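Local atomic coordinates of glycosyl hydrolases family 2, sugar binding domain protein (Bacteroides uniformis str. 3978 T3 ii, PDB entry 6D1P), a protein that acts as a gut-bacterial beta-glucuronidase of glycoside hydrolase family 2, probably hydrolysing O-glycosidic bonds of glucuronide substrates. Residues Pro152-Arg155 / Lys161-Ile164; Ser609-Gln614 / Lys620-Ile625. One frame throughout, in Å; residues are numbered along the deposited sequence.

Contact 1: residues Pro152-Arg155 / Lys161-Ile164; sequences PLCR and KIPI
The thiol of Cys-154 reaches from a short helix to the beginning of a strand, where it meets the backbone carbonyl of Lys-161 and the end of the Ile-162 side chain. With SG anti to the backbone N (chi1 180°), the sulfur lies beside the cysteine's own carbonyl carbon and points to the start of the strand. Cys-154 SG comes to 3.9 Å from Lys-161 O, a van der Waals approach and not a hydrogen bond. Its second neighbour is Ile-162 CD1, 4.3 Å from Cys-154 SG, an apolar contact between the ends of the two side chains.

Ile-162 gets there by bending. Its CB leaves the backbone on the side away from the helix, but chi2 of -57° folds CD1 back, so that this methyl faces the sulfur while the rest of the side chain stays with the strand. Lys-161 contributes differently: its carbonyl lies against the thiol, while CB and the aliphatic chain beyond it head away from the helix and carry the ammonium group away from the buried thiol. Cysteine suits its place because its short side chain ends in a weakly polar sulfur that can lie against both a carbonyl oxygen and a methyl. The contact is small, 90 Å² in all, and the CA atoms of Cys-154 and Lys-161 stand 6.7 Å apart; a backbone hydrogen bond between Cys-154 and Gly-160 adds a further tie across the turn.

This is plain packing in the sugar-binding domain, a beta-sandwich of the jelly-roll kind in this family. Phe-148 of helix 142-149 touches both Cys-154 and Ile-162, so this helix, helix 152-156 and the start of strand 162-169 pack together; the strand then runs antiparallel between strands 89-96 and 117-122.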
ATOM      1  N   PRO A 152      -0.282  20.871 -31.724  1.00 59.00           N
ATOM      2  CA  PRO A 152      -1.742  20.873 -31.903  1.00 58.59           C
ATOM      3  C   PRO A 152      -2.499  20.265 -30.731  1.00 60.00           C
ATOM      4  O   PRO A 152      -3.670  20.611 -30.528  1.00 59.38           O
ATOM      5  CB  PRO A 152      -1.948  20.055 -33.191  1.00 54.80           C
ATOM      6  CG  PRO A 152      -0.592  19.909 -33.807  1.00 54.70           C
ATOM      7  CD  PRO A 152       0.385  19.968 -32.676  1.00 58.57           C
ATOM      8  N   LEU A 153      -1.873  19.374 -29.956  1.00 55.89           N
ATOM      9  CA  LEU A 153      -2.596  18.715 -28.872  1.00 54.57           C
ATOM     10  C   LEU A 153      -3.021  19.698 -27.793  1.00 56.67           C
ATOM     11  O   LEU A 153      -4.028  19.467 -27.109  1.00 57.49           O
ATOM     12  CB  LEU A 153      -1.742  17.601 -28.271  1.00 52.55           C
ATOM     13  CG  LEU A 153      -2.014  16.216 -28.868  1.00 58.12           C
ATOM     14  CD1 LEU A 153      -0.837  15.294 -28.617  1.00 57.98           C
ATOM     15  CD2 LEU A 153      -3.295  15.628 -28.279  1.00 55.59           C
ATOM     16  N   CYS A 154      -2.278  20.795 -27.629  1.00 54.92           N
ATOM     17  CA  CYS A 154      -2.640  21.794 -26.630  1.00 57.58           C
ATOM     18  C   CYS A 154      -4.054  22.301 -26.866  1.00 57.78           C
ATOM     19  O   CYS A 154      -4.893  22.303 -25.958  1.00 58.68           O
ATOM     20  CB  CYS A 154      -1.638  22.954 -26.652  1.00 50.35           C
ATOM     21  SG  CYS A 154      -2.008  24.248 -25.456  1.00 58.67           S
ATOM     22  N   ARG A 155      -4.342  22.718 -28.093  1.00 62.43           N
ATOM     23  CA  ARG A 155      -5.659  23.255 -28.402  1.00 63.74           C
ATOM     24  C   ARG A 155      -6.689  22.152 -28.599  1.00 57.27           C
ATOM     25  O   ARG A 155      -7.799  22.240 -28.064  1.00 58.41           O
ATOM     26  CB  ARG A 155      -5.572  24.133 -29.647  1.00 68.81           C
ATOM     27  CG  ARG A 155      -6.561  25.274 -29.653  1.00 74.35           C
ATOM     28  CD  ARG A 155      -5.862  26.605 -29.419  1.00 77.05           C
ATOM     29  NE  ARG A 155      -6.827  27.691 -29.283  1.00 84.07           N
ATOM     30  CZ  ARG A 155      -7.540  28.193 -30.290  1.00 84.77           C
ATOM     31  NH1 ARG A 155      -7.403  27.706 -31.519  1.00 80.71           N
ATOM     32  NH2 ARG A 155      -8.396  29.182 -30.066  1.00 83.06           N
ATOM     33  N   LYS A 161      -5.220  24.602 -22.185  1.00 50.38           N
ATOM     34  CA  LYS A 161      -4.648  24.452 -20.852  1.00 50.41           C
ATOM     35  C   LYS A 161      -3.403  23.563 -20.904  1.00 47.04           C
ATOM     36  O   LYS A 161      -3.115  22.920 -21.917  1.00 47.40           O
ATOM     37  CB  LYS A 161      -5.689  23.892 -19.884  1.00 49.99           C
ATOM     38  CG  LYS A 161      -6.863  24.833 -19.678  1.00 49.86           C
ATOM     39  CD  LYS A 161      -8.069  24.141 -19.054  1.00 57.65           C
ATOM     40  CE  LYS A 161      -8.106  24.303 -17.541  1.00 59.79           C
ATOM     41  NZ  LYS A 161      -9.489  24.085 -17.010  1.00 62.22           N
ATOM     42  N   ILE A 162      -2.653  23.538 -19.812  1.00 43.22           N
ATOM     43  CA  ILE A 162      -1.342  22.897 -19.766  1.00 41.90           C
ATOM     44  C   ILE A 162      -1.407  21.710 -18.814  1.00 37.40           C
ATOM     45  O   ILE A 162      -1.811  21.877 -17.663  1.00 40.45           O
ATOM     46  CB  ILE A 162      -0.229  23.866 -19.335  1.00 46.93           C
ATOM     47  CG1 ILE A 162      -0.293  25.150 -20.166  1.00 46.28           C
ATOM     48  CG2 ILE A 162       1.134  23.221 -19.511  1.00 43.37           C
ATOM     49  CD1 ILE A 162      -0.187  24.916 -21.652  1.00 39.82           C
ATOM     50  N   PRO A 163      -0.996  20.512 -19.235  1.00 36.27           N
ATOM     51  CA  PRO A 163      -0.983  19.371 -18.312  1.00 38.76           C
ATOM     52  C   PRO A 163       0.292  19.292 -17.480  1.00 38.25           C
ATOM     53  O   PRO A 163       1.415  19.323 -18.000  1.00 34.37           O
ATOM     54  CB  PRO A 163      -1.125  18.158 -19.250  1.00 42.51           C
ATOM     55  CG  PRO A 163      -0.891  18.684 -20.670  1.00 41.47           C
ATOM     56  CD  PRO A 163      -0.487  20.137 -20.561  1.00 40.60           C
ATOM     57  N   ILE A 164       0.103  19.189 -16.168  1.00 37.24           N
ATOM     58  CA  ILE A 164       1.179  19.150 -15.186  1.00 32.73           C
ATOM     59  C   ILE A 164       1.123  17.804 -14.472  1.00 32.15           C
ATOM     60  O   ILE A 164       0.044  17.343 -14.087  1.00 30.46           O
ATOM     61  CB  ILE A 164       1.043  20.310 -14.183  1.00 32.08           C
ATOM     62  CG1 ILE A 164       1.190  21.639 -14.911  1.00 36.91           C
ATOM     63  CG2 ILE A 164       2.082  20.217 -13.051  1.00 30.15           C
ATOM     64  CD1 ILE A 164       2.504  21.766 -15.644  1.00 33.54           C
TER

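Contact 2: residues Ser609-Gln614 / Lys620-Ile625; sequences SYYVFQ and KPMLHI
Tyr-611 and His-624 lie ring on ring in an offset stack that joins helix 609-617, the last helix of the TIM-barrel region, to strand 623-625, the outermost strand of a three-stranded antiparallel sheet. The ring centroids are 3.9 Å apart and the planes only 8° from parallel. Tyr-611 CD2 sits over the centre of the imidazole, 3.2 Å above its plane, whereas His-624 ND1 lies toward the rim of the phenol ring. Tyr-611 CB also lies over the imidazole face, giving a CH-pi contact beside the stack. On the opposite face Tyr-610 CD1 lies above the rim of the Tyr-611 ring. The imidazole is also hydrogen-bonded through NE2 to Glu-608 OE1, which together with the stack should limit its rotation and would probably favour a positive imidazole, and its ring stacks on that of His-628. A leucine in place of Tyr-611 would probably leave the imidazole of His-624 without its flat stacking partner, with NE2 still tied to Glu-608 but one ring face less well packed.

Met-622, with the most surface buried here, fits because its unbranched thioether can bend. CG stands between the backbone N and the carbonyl carbon (chi1 54°), and bends at both following torsions fold the chain against the helix. CE thus arrives near the plane of the Tyr-611 ring, at its edge, 4.0 Å from Tyr-611 CB. Gln-614, whose NE2 is hydrogen-bonded to Glu-355 O, turns its other amide atom to the same methyl: Gln-614 OE1 lies 3.5 Å from Met-622 CE.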
ATOM      1  N   SER A 609      -1.231  19.198  31.301  1.00 22.06           N
ATOM      2  CA  SER A 609       0.114  19.733  31.428  1.00 20.97           C
ATOM      3  C   SER A 609       0.287  21.043  30.680  1.00 24.07           C
ATOM      4  O   SER A 609       1.199  21.805  31.010  1.00 21.46           O
ATOM      5  CB  SER A 609       1.120  18.725  30.907  1.00 27.65           C
ATOM      6  OG  SER A 609       0.707  18.261  29.629  1.00 23.59           O
ATOM      7  N   TYR A 610      -0.540  21.313  29.659  1.00 23.90           N
ATOM      8  CA  TYR A 610      -0.461  22.599  28.970  1.00 21.41           C
ATOM      9  C   TYR A 610      -0.639  23.768  29.947  1.00 24.41           C
ATOM     10  O   TYR A 610      -0.045  24.833  29.750  1.00 24.28           O
ATOM     11  CB  TYR A 610      -1.512  22.655  27.852  1.00 21.69           C
ATOM     12  CG  TYR A 610      -1.638  24.002  27.135  1.00 22.66           C
ATOM     13  CD1 TYR A 610      -2.510  24.995  27.609  1.00 21.98           C
ATOM     14  CD2 TYR A 610      -0.910  24.274  25.974  1.00 21.34           C
ATOM     15  CE1 TYR A 610      -2.639  26.230  26.944  1.00 22.40           C
ATOM     16  CE2 TYR A 610      -1.026  25.508  25.312  1.00 23.77           C
ATOM     17  CZ  TYR A 610      -1.894  26.483  25.809  1.00 24.60           C
ATOM     18  OH  TYR A 610      -2.016  27.696  25.154  1.00 21.83           O
ATOM     19  N   TYR A 611      -1.436  23.576  31.008  1.00 24.04           N
ATOM     20  CA  TYR A 611      -1.722  24.629  31.983  1.00 23.41           C
ATOM     21  C   TYR A 611      -0.625  24.749  33.025  1.00 27.64           C
ATOM     22  O   TYR A 611      -0.430  25.832  33.593  1.00 26.67           O
ATOM     23  CB  TYR A 611      -3.074  24.359  32.654  1.00 23.06           C
ATOM     24  CG  TYR A 611      -4.155  24.227  31.601  1.00 24.62           C
ATOM     25  CD1 TYR A 611      -4.645  25.360  30.963  1.00 26.21           C
ATOM     26  CD2 TYR A 611      -4.631  22.981  31.190  1.00 24.96           C
ATOM     27  CE1 TYR A 611      -5.590  25.272  29.977  1.00 26.48           C
ATOM     28  CE2 TYR A 611      -5.600  22.885  30.179  1.00 22.63           C
ATOM     29  CZ  TYR A 611      -6.061  24.043  29.581  1.00 22.75           C
ATOM     30  OH  TYR A 611      -6.996  24.039  28.591  1.00 26.13           O
ATOM     31  N   VAL A 612       0.094  23.658  33.299  1.00 25.81           N
ATOM     32  CA  VAL A 612       1.272  23.769  34.145  1.00 26.74           C
ATOM     33  C   VAL A 612       2.247  24.763  33.540  1.00 26.36           C
ATOM     34  O   VAL A 612       2.685  25.707  34.209  1.00 25.38           O
ATOM     35  CB  VAL A 612       1.919  22.395  34.356  1.00 25.93           C
ATOM     36  CG1 VAL A 612       3.191  22.553  35.141  1.00 21.82           C
ATOM     37  CG2 VAL A 612       0.936  21.470  35.063  1.00 22.26           C
ATOM     38  N   PHE A 613       2.555  24.601  32.248  1.00 25.19           N
ATOM     39  CA  PHE A 613       3.428  25.565  31.574  1.00 27.87           C
ATOM     40  C   PHE A 613       2.801  26.949  31.554  1.00 27.99           C
ATOM     41  O   PHE A 613       3.490  27.954  31.785  1.00 33.00           O
ATOM     42  CB  PHE A 613       3.748  25.121  30.138  1.00 26.79           C
ATOM     43  CG  PHE A 613       4.847  24.082  30.053  1.00 26.72           C
ATOM     44  CD1 PHE A 613       6.182  24.453  30.145  1.00 25.57           C
ATOM     45  CD2 PHE A 613       4.542  22.739  29.909  1.00 27.93           C
ATOM     46  CE1 PHE A 613       7.184  23.520  30.102  1.00 24.81           C
ATOM     47  CE2 PHE A 613       5.556  21.782  29.845  1.00 29.61           C
ATOM     48  CZ  PHE A 613       6.876  22.174  29.945  1.00 28.93           C
ATOM     49  N   GLN A 614       1.501  27.028  31.261  1.00 27.43           N
ATOM     50  CA  GLN A 614       0.871  28.332  31.117  1.00 24.82           C
ATOM     51  C   GLN A 614       0.910  29.088  32.437  1.00 26.18           C
ATOM     52  O   GLN A 614       1.214  30.287  32.467  1.00 21.11           O
ATOM     53  CB  GLN A 614      -0.565  28.181  30.624  1.00 27.08           C
ATOM     54  CG  GLN A 614      -1.232  29.488  30.177  1.00 28.20           C
ATOM     55  CD  GLN A 614      -2.613  29.250  29.561  1.00 30.56           C
ATOM     56  OE1 GLN A 614      -3.480  28.616  30.174  1.00 28.21           O
ATOM     57  NE2 GLN A 614      -2.809  29.743  28.334  1.00 26.97           N
ATOM     58  N   LYS A 620      -0.882  36.296  31.087  1.00 35.40           N
ATOM     59  CA  LYS A 620      -2.321  36.502  31.091  1.00 29.69           C
ATOM     60  C   LYS A 620      -2.962  35.707  32.222  1.00 37.77           C
ATOM     61  O   LYS A 620      -2.786  34.478  32.281  1.00 31.57           O
ATOM     62  CB  LYS A 620      -2.938  36.090  29.766  1.00 36.52           C
ATOM     63  CG  LYS A 620      -4.365  36.560  29.650  1.00 41.40           C
ATOM     64  CD  LYS A 620      -5.238  35.707  28.765  1.00 42.48           C
ATOM     65  CE  LYS A 620      -6.608  36.366  28.666  1.00 47.79           C
ATOM     66  NZ  LYS A 620      -7.560  35.531  27.935  1.00 41.70           N
ATOM     67  N   PRO A 621      -3.716  36.349  33.116  1.00 34.83           N
ATOM     68  CA  PRO A 621      -4.266  35.633  34.270  1.00 33.94           C
ATOM     69  C   PRO A 621      -5.074  34.412  33.849  1.00 37.48           C
ATOM     70  O   PRO A 621      -5.875  34.463  32.914  1.00 35.61           O
ATOM     71  CB  PRO A 621      -5.137  36.691  34.951  1.00 38.21           C
ATOM     72  CG  PRO A 621      -4.485  37.985  34.582  1.00 37.83           C
ATOM     73  CD  PRO A 621      -3.963  37.798  33.187  1.00 32.55           C
ATOM     74  N   MET A 622      -4.829  33.301  34.540  1.00 31.12           N
ATOM     75  CA  MET A 622      -5.501  32.046  34.271  1.00 30.07           C
ATOM     76  C   MET A 622      -5.537  31.254  35.564  1.00 27.60           C
ATOM     77  O   MET A 622      -4.827  31.558  36.528  1.00 31.90           O
ATOM     78  CB  MET A 622      -4.817  31.238  33.150  1.00 29.97           C
ATOM     79  CG  MET A 622      -3.309  30.974  33.368  1.00 28.84           C
ATOM     80  SD  MET A 622      -2.961  29.670  34.573  1.00 28.48           S
ATOM     81  CE  MET A 622      -3.487  28.207  33.693  1.00 28.87           C
ATOM     82  N   LEU A 623      -6.370  30.225  35.555  1.00 26.44           N
ATOM     83  CA  LEU A 623      -6.640  29.375  36.700  1.00 30.05           C
ATOM     84  C   LEU A 623      -7.119  28.041  36.139  1.00 34.20           C
ATOM     85  O   LEU A 623      -8.040  28.025  35.316  1.00 35.11           O
ATOM     86  CB  LEU A 623      -7.708  30.016  37.594  1.00 28.72           C
ATOM     87  CG  LEU A 623      -8.225  29.297  38.834  1.00 36.98           C
ATOM     88  CD1 LEU A 623      -7.150  29.241  39.899  1.00 37.14           C
ATOM     89  CD2 LEU A 623      -9.461  30.017  39.373  1.00 42.44           C
ATOM     90  N   HIS A 624      -6.488  26.937  36.545  1.00 32.38           N
ATOM     91  CA  HIS A 624      -6.858  25.611  36.050  1.00 28.48           C
ATOM     92  C   HIS A 624      -6.742  24.620  37.189  1.00 28.80           C
ATOM     93  O   HIS A 624      -5.635  24.318  37.641  1.00 33.68           O
ATOM     94  CB  HIS A 624      -5.982  25.158  34.873  1.00 34.34           C
ATOM     95  CG  HIS A 624      -6.336  23.790  34.337  1.00 30.58           C
ATOM     96  ND1 HIS A 624      -7.166  23.601  33.248  1.00 28.76           N
ATOM     97  CD2 HIS A 624      -5.981  22.552  34.753  1.00 25.95           C
ATOM     98  CE1 HIS A 624      -7.295  22.308  33.010  1.00 27.05           C
ATOM     99  NE2 HIS A 624      -6.591  21.648  33.912  1.00 31.65           N
ATOM    100  N   ILE A 625      -7.879  24.103  37.634  1.00 31.36           N
ATOM    101  CA  ILE A 625      -7.873  22.993  38.569  1.00 28.68           C
ATOM    102  C   ILE A 625      -7.429  21.745  37.831  1.00 34.95           C
ATOM    103  O   ILE A 625      -7.983  21.399  36.780  1.00 33.00           O
ATOM    104  CB  ILE A 625      -9.267  22.798  39.174  1.00 29.15           C
ATOM    105  CG1 ILE A 625      -9.756  24.106  39.819  1.00 32.55           C
ATOM    106  CG2 ILE A 625      -9.254  21.625  40.139  1.00 24.92           C
ATOM    107  CD1 ILE A 625     -11.263  24.139  40.064  1.00 29.95           C
TER

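Contact 1 closes long before contact 2 opens along the chain, and the two share no helix, strand or sheet. Their centres are 57 Å apart, their nearest atoms about 39 Å, and they lie on opposite sides of the centre of the chain. Contact 1 belongs to the N-terminal sugar-binding domain; contact 2 stands where the TIM barrel's last helix meets the beta-sheet that follows. Both have the same local plan, a helix followed within a few residues by a strand that it packs against, yet 152-155/161-164 is a detail inside one domain whereas 609-614/620-625 couples successive parts of this multidomain enzyme.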